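Local coordinates for protein crossover junction endodeoxyribonuclease Hjc (Sulfolobus solfataricus, PDB 1HH1) that resolves Holliday junctions during homologous recombination as a magnesium-dependent homodimeric endonuclease, placing paired nicks in opposing strands of four-way DNA, at residues V96-P101 with E118-D123. Sequence-based numbering, arbitrary orientation.
Sequences VLKFIP and EIEGLD
I100 and I119 meet through their CG2 methyls: in I100 a chi1 of -60° puts CG1 anti to the carbonyl carbon and leaves CG2 anti to the backbone N, and I119, with chi1 -58°, does the same. The two side chains cross at about a right angle, and I100 CG2 lies 3.4 Å from I119 CG2, a tight fit, though I119 is poorly ordered. Beside them the backbones illustrate how the run before helix 124-139 can pair with strand 97-101 through one bridge. F99 and L122 form this single antiparallel, hydrogen-bonded bridge: F99 N donates to L122 O at 2.6 Å, in the carbonyl plane, and L122 N returns a bond to F99 O at 2.7 Å, its donor tilted from that plane. G121 CA adds a C-H...O contact to the same F99 O. The F99 ring packs against L124 and L127 of helix 124-139 and I15 of helix 10-21, while its edge meets D123 C. K98, bent at chi2, lays its aliphatic part along the 120-122 backbone, although the modelled position of the side-chain end is doubtful. With an alanine in place of K98, that backbone is likely to lose its aliphatic cover. D123 OD1 is engaged by D126 N, capping the first turn of helix 124-139. V91 and L89 bond the other edge of 97-101, which places this contact at the border of the central mixed sheet of the PDDEXK nuclease fold, with an isolated antiparallel bridge just ahead of the N-cap of helix 124-139.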
loop_
_atom_site.group_PDB
_atom_site.type_symbol
_atom_site.label_atom_id
_atom_site.label_comp_id
_atom_site.label_asym_id
_atom_site.label_seq_id
_atom_site.Cartn_x
_atom_site.Cartn_y
_atom_site.Cartn_z
ATOM N N VAL A 96 -2.132 16.679 20.785
ATOM C CA VAL A 96 -2.216 15.282 20.336
ATOM C C VAL A 96 -2.320 15.236 18.814
ATOM O O VAL A 96 -2.239 16.230 18.090
ATOM C CB VAL A 96 -3.342 14.488 21.014
ATOM C CG1 VAL A 96 -4.707 14.746 20.397
ATOM C CG2 VAL A 96 -3.073 12.989 21.060
ATOM N N LEU A 97 -2.466 14.025 18.310
ATOM C CA LEU A 97 -2.593 13.750 16.886
ATOM C C LEU A 97 -4.055 13.479 16.581
ATOM O O LEU A 97 -4.683 12.731 17.338
ATOM C CB LEU A 97 -1.730 12.542 16.563
ATOM C CG LEU A 97 -1.108 12.328 15.200
ATOM C CD1 LEU A 97 -0.908 13.604 14.407
ATOM C CD2 LEU A 97 0.241 11.627 15.400
ATOM N N LYS A 98 -4.616 14.109 15.556
ATOM C CA LYS A 98 -6.003 13.870 15.184
ATOM C C LYS A 98 -6.131 13.398 13.730
ATOM O O LYS A 98 -5.411 13.899 12.856
ATOM C CB LYS A 98 -6.877 15.109 15.403
ATOM C CG LYS A 98 -7.299 15.314 16.852
ATOM C CD LYS A 98 -7.911 14.027 17.403
ATOM C CE LYS A 98 -7.794 13.920 18.906
ATOM N NZ LYS A 98 -7.095 12.661 19.272
ATOM N N PHE A 99 -7.030 12.427 13.483
ATOM C CA PHE A 99 -7.177 11.952 12.109
ATOM C C PHE A 99 -8.580 12.274 11.619
ATOM O O PHE A 99 -9.578 11.905 12.224
ATOM C CB PHE A 99 -6.842 10.457 11.935
ATOM C CG PHE A 99 -5.404 10.184 12.304
ATOM C CD1 PHE A 99 -4.392 10.358 11.380
ATOM C CD2 PHE A 99 -5.078 9.792 13.593
ATOM C CE1 PHE A 99 -3.080 10.154 11.730
ATOM C CE2 PHE A 99 -3.766 9.590 13.964
ATOM C CZ PHE A 99 -2.751 9.773 13.039
ATOM N N ILE A 100 -8.679 12.999 10.514
ATOM C CA ILE A 100 -10.024 13.309 9.995
ATOM C C ILE A 100 -10.351 12.520 8.740
ATOM O O ILE A 100 -9.647 12.640 7.746
ATOM C CB ILE A 100 -10.087 14.841 9.717
ATOM C CG1 ILE A 100 -9.838 15.623 11.031
ATOM C CG2 ILE A 100 -11.464 15.204 9.188
ATOM C CD1 ILE A 100 -9.247 17.000 10.787
ATOM N N PRO A 101 -11.420 11.759 8.728
ATOM C CA PRO A 101 -11.911 11.070 7.547
ATOM C C PRO A 101 -12.056 12.102 6.437
ATOM O O PRO A 101 -12.644 13.169 6.652
ATOM C CB PRO A 101 -13.244 10.402 7.902
ATOM C CG PRO A 101 -13.328 10.592 9.384
ATOM C CD PRO A 101 -12.338 11.624 9.868
ATOM N N GLU A 118 -14.936 22.324 14.296
ATOM C CA GLU A 118 -15.700 21.316 15.024
ATOM C C GLU A 118 -15.081 19.929 14.922
ATOM O O GLU A 118 -14.727 19.303 15.916
ATOM C CB GLU A 118 -17.130 21.294 14.472
ATOM N N ILE A 119 -14.907 19.498 13.679
ATOM C CA ILE A 119 -14.347 18.206 13.331
ATOM C C ILE A 119 -13.568 17.513 14.438
ATOM O O ILE A 119 -14.198 16.679 15.118
ATOM C CB ILE A 119 -13.601 18.228 11.975
ATOM C CG1 ILE A 119 -14.508 18.667 10.818
ATOM C CG2 ILE A 119 -13.057 16.832 11.686
ATOM C CD1 ILE A 119 -13.945 18.510 9.423
ATOM N N GLU A 120 -12.278 17.652 14.664
ATOM C CA GLU A 120 -11.402 17.007 15.610
ATOM C C GLU A 120 -11.064 15.526 15.430
ATOM O O GLU A 120 -10.404 14.920 16.281
ATOM C CB GLU A 120 -11.795 17.182 17.091
ATOM C CG GLU A 120 -10.762 17.932 17.924
ATOM C CD GLU A 120 -11.066 19.410 18.039
ATOM O OE1 GLU A 120 -12.228 19.826 17.823
ATOM O OE2 GLU A 120 -10.146 20.197 18.355
ATOM N N GLY A 121 -11.477 14.889 14.355
ATOM C CA GLY A 121 -11.234 13.525 14.002
ATOM C C GLY A 121 -11.040 12.483 15.084
ATOM O O GLY A 121 -11.709 12.400 16.114
ATOM N N LEU A 122 -10.279 11.447 14.772
ATOM C CA LEU A 122 -10.066 10.328 15.674
ATOM C C LEU A 122 -8.658 10.459 16.228
ATOM O O LEU A 122 -7.806 10.980 15.517
ATOM C CB LEU A 122 -10.179 9.065 14.825
ATOM C CG LEU A 122 -11.444 8.933 13.981
ATOM C CD1 LEU A 122 -11.236 7.928 12.859
ATOM C CD2 LEU A 122 -12.646 8.526 14.825
ATOM N N ASP A 123 -8.435 9.947 17.429
ATOM C CA ASP A 123 -7.031 9.871 17.872
ATOM C C ASP A 123 -6.455 8.610 17.198
ATOM O O ASP A 123 -7.229 7.881 16.588
ATOM C CB ASP A 123 -6.963 9.853 19.374
ATOM C CG ASP A 123 -7.630 8.778 20.165
ATOM O OD1 ASP A 123 -8.049 7.748 19.605
ATOM O OD2 ASP A 123 -7.755 8.916 21.425
#